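PDB 6VOW: multicopper oxidase from Pseudomonas thermotolerans, which probably oxidises phenolic, laccase-type substrates at one copper centre and passes the electrons to a copper cluster that reduces dioxygen to water. Local coordinates for residues Val36-Glu41 against Leu71-Gly76; Val81-Lys86 against Leu113-Gly118; Trp174-Gln179 against Gly198-Val203; Glu240-Ala245 against Gly303-Pro308; Arg365-Leu370 against Leu449-Glu454. All coordinates share one frame; numbering follows the deposited sequence.

Interaction 1 of 5, residues Val36-Glu41 against Leu71-Gly76; sequences VTHDYE and LRCRQG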
# COMPACT_ATOMS: atom_id res chain seq x y z
N VAL A 36 15.22 19.76 7.10
CA VAL A 36 15.90 18.50 6.97
C VAL A 36 15.33 17.79 5.75
O VAL A 36 14.10 17.71 5.58
CB VAL A 36 15.65 17.63 8.20
CG1 VAL A 36 16.63 16.47 8.18
CG2 VAL A 36 15.75 18.47 9.49
N THR A 37 16.24 17.27 4.96
CA THR A 37 16.07 16.68 3.63
C THR A 37 16.81 15.31 3.57
O THR A 37 17.97 15.21 3.85
CB THR A 37 16.59 17.64 2.55
OG1 THR A 37 15.87 18.83 2.64
CG2 THR A 37 16.32 17.14 1.18
N HIS A 38 16.06 14.27 3.22
CA HIS A 38 16.55 12.92 3.04
C HIS A 38 16.67 12.75 1.56
O HIS A 38 15.66 12.72 0.85
CB HIS A 38 15.53 11.95 3.60
CG HIS A 38 15.15 12.22 5.00
ND1 HIS A 38 15.49 11.36 6.00
CD2 HIS A 38 14.49 13.25 5.59
CE1 HIS A 38 15.06 11.84 7.16
NE2 HIS A 38 14.46 12.99 6.94
N ASP A 39 17.91 12.84 1.06
CA ASP A 39 18.25 12.59 -0.36
C ASP A 39 18.51 11.13 -0.73
O ASP A 39 19.28 10.38 -0.07
CB ASP A 39 19.46 13.44 -0.87
CG ASP A 39 19.05 14.84 -1.15
OD1 ASP A 39 18.44 15.03 -2.18
OD2 ASP A 39 19.23 15.76 -0.35
N TYR A 40 17.84 10.77 -1.82
CA TYR A 40 17.93 9.48 -2.43
C TYR A 40 18.02 9.67 -3.95
O TYR A 40 17.41 10.60 -4.50
CB TYR A 40 16.69 8.65 -2.10
CG TYR A 40 16.57 8.15 -0.70
CD1 TYR A 40 17.25 7.04 -0.30
CD2 TYR A 40 15.79 8.79 0.23
CE1 TYR A 40 17.12 6.54 0.97
CE2 TYR A 40 15.66 8.31 1.50
CZ TYR A 40 16.37 7.20 1.85
OH TYR A 40 16.27 6.65 3.07
N GLU A 41 18.88 8.86 -4.57
CA GLU A 41 18.91 8.62 -6.02
C GLU A 41 18.31 7.24 -6.19
O GLU A 41 18.92 6.24 -5.70
CB GLU A 41 20.34 8.60 -6.54
CG GLU A 41 20.39 8.46 -8.05
CD GLU A 41 21.76 8.27 -8.67
OE1 GLU A 41 22.51 7.34 -8.34
OE2 GLU A 41 22.06 9.05 -9.55
N LEU A 71 12.89 3.11 1.24
CA LEU A 71 13.12 4.54 1.44
C LEU A 71 12.73 4.97 2.87
O LEU A 71 11.61 4.60 3.39
CB LEU A 71 12.40 5.37 0.41
CG LEU A 71 13.13 5.76 -0.87
CD1 LEU A 71 13.73 4.67 -1.60
CD2 LEU A 71 12.15 6.40 -1.82
N ARG A 72 13.63 5.70 3.54
CA ARG A 72 13.23 6.24 4.90
C ARG A 72 13.23 7.73 4.90
O ARG A 72 14.15 8.34 4.29
CB ARG A 72 14.19 5.91 6.01
CG ARG A 72 14.62 4.51 6.15
CD ARG A 72 13.56 3.69 6.77
NE ARG A 72 13.47 3.86 8.20
CZ ARG A 72 13.12 2.88 9.05
NH1 ARG A 72 12.83 1.62 8.68
NH2 ARG A 72 13.07 3.20 10.29
N CYS A 73 12.21 8.30 5.56
CA CYS A 73 12.19 9.70 5.88
C CYS A 73 11.77 9.85 7.34
O CYS A 73 11.64 8.85 8.09
CB CYS A 73 11.24 10.47 4.97
SG CYS A 73 11.55 12.33 4.86
N ARG A 74 11.63 11.08 7.80
CA ARG A 74 11.30 11.34 9.21
C ARG A 74 10.24 12.31 9.08
O ARG A 74 10.29 13.11 8.12
CB ARG A 74 12.55 11.94 9.92
CG ARG A 74 12.34 12.74 11.20
CD ARG A 74 12.70 11.91 12.40
NE ARG A 74 14.02 11.31 12.24
CZ ARG A 74 14.45 10.23 12.90
NH1 ARG A 74 13.67 9.60 13.77
NH2 ARG A 74 15.67 9.76 12.67
N GLN A 75 9.23 12.20 9.94
CA GLN A 75 8.07 13.04 9.88
C GLN A 75 8.44 14.48 10.07
O GLN A 75 9.13 14.80 11.01
CB GLN A 75 7.12 12.62 11.00
CG GLN A 75 5.82 13.38 11.09
CD GLN A 75 4.99 12.82 12.20
OE1 GLN A 75 5.52 12.26 13.15
NE2 GLN A 75 3.69 12.96 12.08
N GLY A 76 7.95 15.34 9.18
CA GLY A 76 8.24 16.79 9.20
C GLY A 76 9.36 17.11 8.25
O GLY A 76 9.54 18.23 7.86
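Strand 37-41 runs antiparallel to strand 71-74, their axes 168° apart and 7.5 Å at closest approach, too wide for backbone pairing, so H38 and Y40 bridge the gap with their side chains. Y40 CG stands opposite the carbonyl carbon (chi1 -72°), which takes the ring to R72, and the Y40 hydroxyl accepts a hydrogen bond from R72 N, N to OH 2.8 Å and fairly straight at 157°. L71 lies over the phenol: its CG sits 4.1 Å from the ring centroid, almost on the ring normal, a CH-pi contact. Two residues back along the strand, the H38 imidazole lies against C73, whose SG comes over the ring face 3.6 Å from the centroid, with C73 CA over the same ring. H38 NE2 is hydrogen-bonded to D77, which helps hold the ring's rotation. R72 turns its guanidinium away to E70, E156 and E166. The contact sets edge strand 71-74 of one sheet against strand 37-49 of the other, the two sheets of the first cupredoxin-like Greek-key domain.

Interaction 2 of 5, residues Val81-Lys86 against Leu113-Gly118; sequences VRFINK and LPVQPG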
# COMPACT_ATOMS: atom_id res chain seq x y z
N VAL A 81 13.90 12.64 -3.91
CA VAL A 81 14.29 11.44 -4.62
C VAL A 81 14.48 11.81 -6.06
O VAL A 81 13.55 12.23 -6.73
CB VAL A 81 13.25 10.33 -4.56
CG1 VAL A 81 13.80 9.15 -5.37
CG2 VAL A 81 12.97 9.97 -3.11
N ARG A 82 15.73 11.68 -6.48
CA ARG A 82 16.15 11.79 -7.87
C ARG A 82 15.83 10.43 -8.49
O ARG A 82 16.57 9.47 -8.32
CB ARG A 82 17.64 12.16 -7.90
CG ARG A 82 18.37 12.01 -9.21
CD ARG A 82 17.87 12.96 -10.21
NE ARG A 82 18.22 14.38 -9.96
CZ ARG A 82 19.34 14.97 -10.32
NH1 ARG A 82 20.35 14.29 -10.87
NH2 ARG A 82 19.46 16.25 -10.08
N PHE A 83 14.64 10.38 -9.14
CA PHE A 83 14.25 9.20 -9.79
C PHE A 83 14.75 9.14 -11.26
O PHE A 83 14.53 10.00 -12.05
CB PHE A 83 12.76 8.97 -9.74
CG PHE A 83 12.37 7.87 -10.65
CD1 PHE A 83 12.86 6.57 -10.45
CD2 PHE A 83 11.53 8.09 -11.69
CE1 PHE A 83 12.47 5.52 -11.29
CE2 PHE A 83 11.14 7.04 -12.56
CZ PHE A 83 11.60 5.78 -12.35
N ILE A 84 15.44 8.08 -11.55
CA ILE A 84 16.05 7.91 -12.85
C ILE A 84 15.49 6.66 -13.47
O ILE A 84 15.64 5.58 -12.91
CB ILE A 84 17.56 7.73 -12.75
CG1 ILE A 84 18.19 8.95 -12.02
CG2 ILE A 84 18.16 7.68 -14.15
CD1 ILE A 84 19.68 8.80 -11.69
N ASN A 85 14.90 6.81 -14.66
CA ASN A 85 14.27 5.69 -15.36
C ASN A 85 15.30 4.97 -16.26
O ASN A 85 15.68 5.48 -17.31
CB ASN A 85 13.11 6.22 -16.18
CG ASN A 85 12.36 5.13 -16.89
OD1 ASN A 85 12.56 3.97 -16.66
ND2 ASN A 85 11.47 5.50 -17.72
N LYS A 86 15.79 3.81 -15.84
CA LYS A 86 16.62 2.96 -16.73
C LYS A 86 15.91 1.69 -17.24
O LYS A 86 16.52 0.62 -17.48
CB LYS A 86 17.90 2.62 -16.04
CG LYS A 86 18.78 3.83 -15.74
CD LYS A 86 20.19 3.32 -15.38
CE LYS A 86 21.29 4.37 -15.44
NZ LYS A 86 22.46 3.95 -14.61
N LEU A 113 4.54 14.42 -16.72
CA LEU A 113 4.77 13.61 -17.87
C LEU A 113 5.47 12.37 -17.44
O LEU A 113 6.34 12.46 -16.55
CB LEU A 113 5.66 14.38 -18.86
CG LEU A 113 4.91 15.62 -19.34
CD1 LEU A 113 5.91 16.55 -19.99
CD2 LEU A 113 3.78 15.22 -20.28
N PRO A 114 5.13 11.20 -18.04
CA PRO A 114 5.89 9.99 -17.77
C PRO A 114 7.36 10.27 -17.84
O PRO A 114 7.79 11.08 -18.65
CB PRO A 114 5.54 9.07 -18.94
CG PRO A 114 4.14 9.49 -19.32
CD PRO A 114 4.01 10.94 -18.98
N VAL A 115 8.15 9.61 -17.04
CA VAL A 115 9.54 9.79 -17.11
C VAL A 115 9.98 8.80 -18.15
O VAL A 115 9.78 7.61 -17.97
CB VAL A 115 10.19 9.41 -15.76
CG1 VAL A 115 11.72 9.50 -15.92
CG2 VAL A 115 9.60 10.30 -14.63
N GLN A 116 10.63 9.29 -19.20
CA GLN A 116 11.09 8.53 -20.30
C GLN A 116 12.31 7.77 -19.95
O GLN A 116 13.03 8.16 -19.05
CB GLN A 116 11.40 9.45 -21.50
CG GLN A 116 10.19 10.24 -22.02
CD GLN A 116 9.12 9.29 -22.53
OE1 GLN A 116 9.44 8.36 -23.27
NE2 GLN A 116 7.83 9.49 -22.12
N PRO A 117 12.58 6.67 -20.68
CA PRO A 117 13.80 5.95 -20.51
C PRO A 117 15.00 6.84 -20.55
O PRO A 117 15.05 7.71 -21.37
CB PRO A 117 13.78 5.02 -21.72
CG PRO A 117 12.34 4.72 -21.91
CD PRO A 117 11.75 6.06 -21.74
N GLY A 118 15.94 6.67 -19.63
CA GLY A 118 17.18 7.46 -19.56
C GLY A 118 17.10 8.84 -18.97
O GLY A 118 18.16 9.48 -18.80
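N85 holds on to the loop 113-118 from the end of strand 81-85, in the first cupredoxin-like domain of the multicopper oxidase fold. Its side-chain ND2 donates to the carbonyl O of V115 at 2.7 Å, from above the carbonyl plane and bent to 134°. Its own backbone O accepts from G118 N, N to O 2.6 Å, so one residue grips the loop at two points three residues apart. CG stands opposite the backbone N (chi1 -178°), which carries the amide across to the loop; N85 CB lies against V115 CG1 at 3.6 Å. The other branch of V115, with CB, meets the F83 ring obliquely, F83 CE2 to V115 CB 4.1 Å. Farther out, the N85 amide is used at both ends: OD1 accepts from L87 N and ND2 also gives to E89 O, which fixes the rotation of the group. F121 of the next strand touches V115. G118 itself turns with a positive phi of 79° as its N-H meets N85 O.

Interaction 3 of 5, residues Trp174-Gln179 against Gly198-Val203; sequences WHVDEQ and GRLTTV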
# COMPACT_ATOMS: atom_id res chain seq x y z
N TRP A 174 4.16 -13.27 -6.75
CA TRP A 174 4.69 -13.10 -8.05
C TRP A 174 4.02 -14.00 -9.04
O TRP A 174 3.98 -15.22 -8.84
CB TRP A 174 6.15 -13.48 -8.04
CG TRP A 174 7.04 -12.54 -7.32
CD1 TRP A 174 7.43 -12.59 -6.00
CD2 TRP A 174 7.73 -11.45 -7.90
NE1 TRP A 174 8.28 -11.58 -5.74
CE2 TRP A 174 8.49 -10.86 -6.89
CE3 TRP A 174 7.75 -10.88 -9.19
CZ2 TRP A 174 9.30 -9.76 -7.12
CZ3 TRP A 174 8.54 -9.77 -9.39
CH2 TRP A 174 9.31 -9.21 -8.37
N HIS A 175 3.64 -13.41 -10.16
CA HIS A 175 3.10 -14.10 -11.30
C HIS A 175 4.25 -14.70 -12.07
O HIS A 175 4.58 -14.25 -13.12
CB HIS A 175 2.42 -13.13 -12.25
CG HIS A 175 1.35 -12.32 -11.65
ND1 HIS A 175 1.58 -11.33 -10.72
CD2 HIS A 175 0.03 -12.28 -11.91
CE1 HIS A 175 0.43 -10.78 -10.37
NE2 HIS A 175 -0.52 -11.35 -11.06
N VAL A 176 4.85 -15.75 -11.55
CA VAL A 176 5.84 -16.49 -12.29
C VAL A 176 5.42 -17.95 -12.22
O VAL A 176 4.84 -18.37 -11.23
CB VAL A 176 7.27 -16.24 -11.75
CG1 VAL A 176 7.54 -14.76 -11.72
CG2 VAL A 176 7.50 -16.83 -10.40
N ASP A 177 5.67 -18.71 -13.30
CA ASP A 177 5.31 -20.14 -13.30
C ASP A 177 6.35 -20.91 -12.52
O ASP A 177 7.16 -20.34 -11.85
CB ASP A 177 5.10 -20.68 -14.74
CG ASP A 177 6.38 -20.64 -15.61
OD1 ASP A 177 7.45 -20.28 -15.08
OD2 ASP A 177 6.34 -20.98 -16.82
N GLU A 178 6.33 -22.22 -12.61
CA GLU A 178 7.34 -23.06 -12.02
C GLU A 178 8.78 -22.97 -12.59
O GLU A 178 9.69 -23.55 -11.96
CB GLU A 178 6.84 -24.54 -12.00
CG GLU A 178 5.91 -24.88 -10.82
CD GLU A 178 4.43 -24.89 -11.14
OE1 GLU A 178 3.99 -24.18 -12.09
OE2 GLU A 178 3.70 -25.61 -10.41
N GLN A 179 9.02 -22.27 -13.71
CA GLN A 179 10.40 -22.13 -14.31
C GLN A 179 10.91 -20.65 -14.33
O GLN A 179 11.84 -20.23 -15.11
CB GLN A 179 10.42 -22.81 -15.69
CG GLN A 179 10.37 -24.35 -15.57
CD GLN A 179 8.94 -24.90 -15.48
OE1 GLN A 179 8.09 -24.64 -16.32
NE2 GLN A 179 8.69 -25.70 -14.46
N GLY A 198 -0.96 -14.02 -8.89
CA GLY A 198 0.28 -14.72 -9.04
C GLY A 198 0.22 -16.01 -8.26
O GLY A 198 -0.79 -16.38 -7.61
N ARG A 199 1.36 -16.66 -8.34
CA ARG A 199 1.57 -17.96 -7.83
C ARG A 199 2.56 -17.98 -6.63
O ARG A 199 2.36 -18.73 -5.70
CB ARG A 199 2.09 -18.78 -8.98
CG ARG A 199 2.28 -20.27 -8.61
CD ARG A 199 2.96 -20.99 -9.76
NE ARG A 199 4.39 -20.66 -9.86
CZ ARG A 199 5.35 -21.10 -9.03
NH1 ARG A 199 5.04 -21.86 -7.98
NH2 ARG A 199 6.63 -20.75 -9.22
N LEU A 200 3.61 -17.18 -6.64
CA LEU A 200 4.74 -17.37 -5.70
C LEU A 200 4.84 -16.22 -4.67
O LEU A 200 5.23 -15.04 -4.98
CB LEU A 200 6.05 -17.61 -6.44
CG LEU A 200 7.23 -17.90 -5.49
CD1 LEU A 200 6.94 -19.07 -4.55
CD2 LEU A 200 8.52 -18.13 -6.28
N THR A 201 4.50 -16.57 -3.44
CA THR A 201 4.43 -15.57 -2.38
C THR A 201 5.82 -15.46 -1.81
O THR A 201 6.56 -16.44 -1.75
CB THR A 201 3.40 -15.94 -1.33
OG1 THR A 201 2.10 -15.85 -1.94
CG2 THR A 201 3.41 -14.99 -0.21
N THR A 202 6.20 -14.24 -1.52
CA THR A 202 7.51 -13.93 -1.01
C THR A 202 7.29 -12.83 0.04
O THR A 202 6.34 -12.05 0.02
CB THR A 202 8.44 -13.35 -2.08
OG1 THR A 202 7.78 -12.27 -2.71
CG2 THR A 202 8.92 -14.39 -3.15
N VAL A 203 8.21 -12.82 0.97
CA VAL A 203 8.37 -11.79 1.95
C VAL A 203 9.74 -11.31 1.72
O VAL A 203 10.69 -12.11 1.86
CB VAL A 203 8.25 -12.34 3.38
CG1 VAL A 203 8.92 -11.42 4.37
CG2 VAL A 203 6.79 -12.47 3.74
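A classic beta bulge joins W174, at the end of strand 165-174, to the start of edge strand 200-203: R199 and L200 both face W174. The carbonyl O of W174 therefore accepts two N-H groups, from R199 N and L200 N, each 3.0 Å from W174 O and both approaching from one face of its plane. W174 N answers with a nearly straight bond to L200 O at 2.7 Å. Beyond the bulge the chain swings through an inverse gamma turn centred on H175, then an Asx turn, Q179 N to D177 OD1, and the R199 side chain reaches along it. The R199 chain runs out extended, CG opposite the backbone N (chi1 -176°), then bends at chi3, bringing NE to V176 O and NH2 to D177 O, each donor to acceptor distance 2.7 Å. Two carbonyls thus hold the guanidinium near its edge, both somewhat out of its plane, while E178 CG lies over the centre of one face and L200 CB over the rim of the other. The E178 carboxylate lies nearly parallel to the guanidinium, 4.2 Å from E178 OE1 to R199 NE, with no N-H pointing at it: charge attraction, not a salt bridge. G198 CA rests over the face of the H175 imidazole, and H175 NE2 is bonded to T196 O. W174 NE1 bonds weakly to T202 OG1, itself bonded to K172 O, along this bulged antiparallel edge of the second cupredoxin-like domain.

Interaction 4 of 5, residues Glu240-Ala245 against Gly303-Pro308; sequences EARLYA and GDWPAP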
# COMPACT_ATOMS: atom_id res chain seq x y z
N GLU A 240 1.65 -13.05 20.97
CA GLU A 240 0.82 -11.88 21.35
C GLU A 240 1.14 -10.84 20.35
O GLU A 240 2.28 -10.39 20.31
CB GLU A 240 1.27 -11.23 22.66
CG GLU A 240 0.69 -11.76 23.92
CD GLU A 240 1.08 -10.82 25.01
OE1 GLU A 240 2.30 -10.83 25.34
OE2 GLU A 240 0.18 -10.05 25.46
N ALA A 241 0.16 -10.40 19.59
CA ALA A 241 0.41 -9.43 18.53
C ALA A 241 -0.66 -8.35 18.59
O ALA A 241 -1.84 -8.63 18.83
CB ALA A 241 0.48 -10.12 17.16
N ARG A 242 -0.22 -7.11 18.49
CA ARG A 242 -1.12 -5.96 18.59
C ARG A 242 -0.97 -5.06 17.40
O ARG A 242 0.09 -4.76 16.98
CB ARG A 242 -0.82 -5.18 19.86
CG ARG A 242 -1.26 -5.94 21.06
CD ARG A 242 -0.78 -5.28 22.33
NE ARG A 242 -1.67 -5.62 23.41
CZ ARG A 242 -2.53 -4.78 24.03
NH1 ARG A 242 -2.63 -3.48 23.69
NH2 ARG A 242 -3.31 -5.24 25.02
N LEU A 243 -2.08 -4.64 16.85
CA LEU A 243 -2.08 -3.71 15.81
C LEU A 243 -1.86 -2.33 16.42
O LEU A 243 -2.48 -1.99 17.39
CB LEU A 243 -3.40 -3.81 15.10
CG LEU A 243 -3.57 -5.15 14.37
CD1 LEU A 243 -4.99 -5.24 13.83
CD2 LEU A 243 -2.58 -5.25 13.23
N TYR A 244 -0.93 -1.57 15.85
CA TYR A 244 -0.68 -0.19 16.29
C TYR A 244 -0.97 0.85 15.26
O TYR A 244 -1.12 2.07 15.60
CB TYR A 244 0.75 -0.02 16.69
CG TYR A 244 1.03 -0.33 18.14
CD1 TYR A 244 0.79 -1.58 18.64
CD2 TYR A 244 1.46 0.65 18.99
CE1 TYR A 244 1.04 -1.88 19.98
CE2 TYR A 244 1.71 0.39 20.31
CZ TYR A 244 1.52 -0.86 20.80
OH TYR A 244 1.79 -1.06 22.07
N ALA A 245 -0.98 0.44 14.01
CA ALA A 245 -1.33 1.33 12.92
C ALA A 245 -1.74 0.60 11.68
O ALA A 245 -1.19 -0.47 11.37
CB ALA A 245 -0.15 2.19 12.55
N GLY A 303 10.89 -5.35 27.20
CA GLY A 303 10.42 -3.99 27.34
C GLY A 303 8.94 -4.04 27.31
O GLY A 303 8.35 -5.05 26.88
N ASP A 304 8.29 -2.94 27.70
CA ASP A 304 6.83 -2.97 27.77
C ASP A 304 6.29 -2.63 26.38
O ASP A 304 7.01 -2.16 25.46
CB ASP A 304 6.27 -1.99 28.85
CG ASP A 304 5.26 -2.66 29.85
OD1 ASP A 304 4.31 -3.41 29.45
OD2 ASP A 304 5.43 -2.43 31.06
N TRP A 305 5.00 -2.91 26.22
CA TRP A 305 4.23 -2.47 25.06
C TRP A 305 4.43 -0.98 24.91
O TRP A 305 4.37 -0.31 25.91
CB TRP A 305 2.72 -2.80 25.26
CG TRP A 305 2.49 -4.26 25.20
CD1 TRP A 305 2.32 -5.06 26.23
CD2 TRP A 305 2.52 -5.08 24.02
NE1 TRP A 305 2.22 -6.34 25.81
CE2 TRP A 305 2.34 -6.38 24.44
CE3 TRP A 305 2.69 -4.81 22.65
CZ2 TRP A 305 2.30 -7.48 23.53
CZ3 TRP A 305 2.66 -5.89 21.72
CH2 TRP A 305 2.45 -7.22 22.17
N PRO A 306 4.77 -0.48 23.70
CA PRO A 306 4.75 1.00 23.52
C PRO A 306 3.41 1.70 23.78
O PRO A 306 2.36 1.14 23.62
CB PRO A 306 5.21 1.16 22.07
CG PRO A 306 6.23 0.06 21.93
CD PRO A 306 5.59 -1.14 22.63
N ALA A 307 3.44 2.93 24.17
CA ALA A 307 2.22 3.75 24.13
C ALA A 307 1.66 3.82 22.67
O ALA A 307 2.40 3.51 21.72
CB ALA A 307 2.54 5.13 24.59
N PRO A 308 0.36 4.21 22.51
CA PRO A 308 -0.21 4.47 21.19
C PRO A 308 0.67 5.40 20.40
O PRO A 308 1.14 6.38 20.95
CB PRO A 308 -1.55 5.16 21.49
CG PRO A 308 -1.93 4.64 22.87
CD PRO A 308 -0.68 4.07 23.55
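The irregular segment 303-308 passes alongside strand 240-245 without pairing with it, closing from 9.1 Å between R242 CA and W305 CA to 6.8 Å between Y244 CA and P308 CA. W305 fills the wider end. R242 CG stands opposite the carbonyl carbon (chi1 -72°) and the chain is extended to NE, which lays CD over the indole, crossing it at about a right angle. R242 CD presses on the six-membered ring 3.5 Å from the centroid, close to the ring normal, a CH-pi contact. The guanidinium continues past toward the five-membered ring, but at 5.1 Å from R242 CZ to that centroid any cation-pi attraction is weak at most; R273 makes a cation-pi contact with the indole. E240 meets the rim: its carbonyl O lies in the ring plane near W305 CH2, while its carboxylate stands almost perpendicular to the indole beside CZ2. At the narrower end Y244 takes over. Its hydroxyl donates to P306 O at 2.8 Å, tilted slightly from the carbonyl plane, and A307 O also lies in the plane of the phenol, beside CE2. P306 CB packs on Y244 CE2 at 4.0 Å, and F163 meets the Y244 ring edge-to-face. V218 lies against both W305 and P306. The loop connects strand 288-296 to strand 323-329, here laid by a tryptophan and a proline across a sheet of the second cupredoxin-like domain, on the way to the third.

Interaction 5 of 5, residues Arg365-Leu370 against Leu449-Glu454; sequences RPIATL and LMAAIE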
# COMPACT_ATOMS: atom_id res chain seq x y z
N ARG A 365 -12.34 14.59 -17.15
CA ARG A 365 -13.79 14.55 -16.93
C ARG A 365 -14.05 13.91 -15.60
O ARG A 365 -14.41 12.76 -15.54
CB ARG A 365 -14.45 13.79 -18.04
CG ARG A 365 -14.26 14.53 -19.37
CD ARG A 365 -14.62 13.73 -20.60
NE ARG A 365 -14.03 12.38 -20.63
CZ ARG A 365 -14.60 11.27 -20.13
NH1 ARG A 365 -15.79 11.34 -19.52
NH2 ARG A 365 -13.97 10.10 -20.23
N PRO A 366 -13.87 14.66 -14.50
CA PRO A 366 -13.73 14.06 -13.17
C PRO A 366 -15.08 13.62 -12.56
O PRO A 366 -16.04 14.43 -12.54
CB PRO A 366 -13.17 15.23 -12.36
CG PRO A 366 -13.83 16.44 -12.97
CD PRO A 366 -14.23 16.09 -14.39
N ILE A 367 -15.14 12.38 -12.07
CA ILE A 367 -16.41 11.78 -11.52
C ILE A 367 -17.02 12.69 -10.44
O ILE A 367 -18.25 12.78 -10.34
CB ILE A 367 -16.25 10.32 -11.01
CG1 ILE A 367 -17.59 9.53 -11.02
CG2 ILE A 367 -15.63 10.26 -9.60
CD1 ILE A 367 -18.03 8.97 -12.39
N ALA A 368 -16.17 13.36 -9.65
CA ALA A 368 -16.63 14.43 -8.75
C ALA A 368 -15.61 15.55 -8.56
O ALA A 368 -14.38 15.38 -8.77
CB ALA A 368 -17.01 13.87 -7.39
N THR A 369 -16.16 16.68 -8.10
CA THR A 369 -15.46 17.94 -7.94
C THR A 369 -15.74 18.48 -6.53
O THR A 369 -16.85 18.95 -6.24
CB THR A 369 -15.90 18.90 -9.07
OG1 THR A 369 -15.63 18.27 -10.31
CG2 THR A 369 -15.13 20.20 -9.05
N LEU A 370 -14.75 18.34 -5.64
CA LEU A 370 -14.84 18.74 -4.24
C LEU A 370 -14.30 20.14 -4.06
O LEU A 370 -13.35 20.54 -4.72
CB LEU A 370 -14.03 17.79 -3.34
CG LEU A 370 -14.34 16.30 -3.46
CD1 LEU A 370 -13.46 15.55 -2.53
CD2 LEU A 370 -15.82 15.95 -3.19
N LEU A 449 -11.83 0.19 -13.09
CA LEU A 449 -12.26 0.56 -11.74
C LEU A 449 -11.39 1.70 -11.20
O LEU A 449 -10.60 1.54 -10.26
CB LEU A 449 -12.23 -0.66 -10.84
CG LEU A 449 -13.06 -0.66 -9.57
CD1 LEU A 449 -14.48 -0.19 -9.87
CD2 LEU A 449 -13.05 -2.07 -8.96
N MET A 450 -11.56 2.87 -11.82
CA MET A 450 -10.81 4.03 -11.47
C MET A 450 -11.60 5.25 -11.87
O MET A 450 -12.34 5.25 -12.88
CB MET A 450 -9.44 4.03 -12.08
CG MET A 450 -8.65 5.31 -11.95
SD MET A 450 -6.88 5.01 -11.96
CE MET A 450 -6.42 4.73 -13.68
N ALA A 451 -11.48 6.27 -11.06
CA ALA A 451 -12.03 7.53 -11.40
C ALA A 451 -11.10 8.60 -10.87
O ALA A 451 -10.08 8.33 -10.24
CB ALA A 451 -13.38 7.63 -10.80
N ALA A 452 -11.45 9.82 -11.18
CA ALA A 452 -10.69 10.95 -10.75
C ALA A 452 -11.64 11.89 -10.00
O ALA A 452 -12.80 12.12 -10.41
CB ALA A 452 -10.06 11.62 -11.96
N ILE A 453 -11.17 12.38 -8.85
CA ILE A 453 -11.91 13.33 -8.01
C ILE A 453 -11.10 14.61 -8.01
O ILE A 453 -9.95 14.61 -7.52
CB ILE A 453 -12.06 12.82 -6.59
CG1 ILE A 453 -13.00 11.60 -6.58
CG2 ILE A 453 -12.54 13.95 -5.67
CD1 ILE A 453 -12.85 10.75 -5.38
N GLU A 454 -11.69 15.67 -8.55
CA GLU A 454 -11.05 16.99 -8.59
C GLU A 454 -11.31 17.72 -7.25
O GLU A 454 -12.49 17.82 -6.83
CB GLU A 454 -11.56 17.83 -9.77
CG GLU A 454 -10.82 19.16 -9.92
CD GLU A 454 -11.20 19.98 -11.11
OE1 GLU A 454 -11.50 19.40 -12.17
OE2 GLU A 454 -11.16 21.22 -10.99
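A368 and T369 pair in parallel with I453 and E454, and this short ladder is the tight part of the contact. E454 N gives to A368 O at 2.7 Å, and L370 N gives to E454 O at 2.6 Å, both donors lying nearly along the C=O axis. Between these bonds the CA-H groups of I453 and T369 also touch the carbonyls opposite, T369 CA to E454 O being 3.2 Å. On the buried side, L370 CD1 closes on I453 CG2 at 3.6 Å, the branch of I453 opposite the backbone N, and F378 packs against both residues. I367 adds its CG2 methyl, 3.7 Å from A451 CB, with F327 nearby. Toward the other end the pairing weakens: I367 N reaches A452 O at 2.9 Å, but the bond is bent to 118° and weak. The more open side carries P366, T369 and E454. The extended E454 chain runs beside the P366 ring, pointing the same way, E454 OE1 3.9 Å from P366 CG, with T369 also alongside it. Strand 368-370 is thus the outermost strand of the sheet, paired with 450-455, whose other neighbour 433-439 ends at the copper ligand C439, in the C-terminal cupredoxin-like domain.

Along the chain the five contacts follow one another, each closing before the next opens. Interactions 1 and 2 both reach one sheet of the first domain, where strands 37-49 and 78-85 are neighbours; their centres are about 19 Å apart and they touch, Y40 O lying 2.8 Å from R82 N in a probable hydrogen bond. Interactions 3 and 4 reach one six-stranded sheet of the middle part, at its edge strand 200-203 and at strand 240-246, with centres about 32 Å apart. Interaction 5 belongs to the last part, about 38 Å from interaction 4 between centres. The contacts are thus spread over three consecutive cupredoxin-like units, with the copper cluster held between the first and last and the cysteine-bound copper in the last.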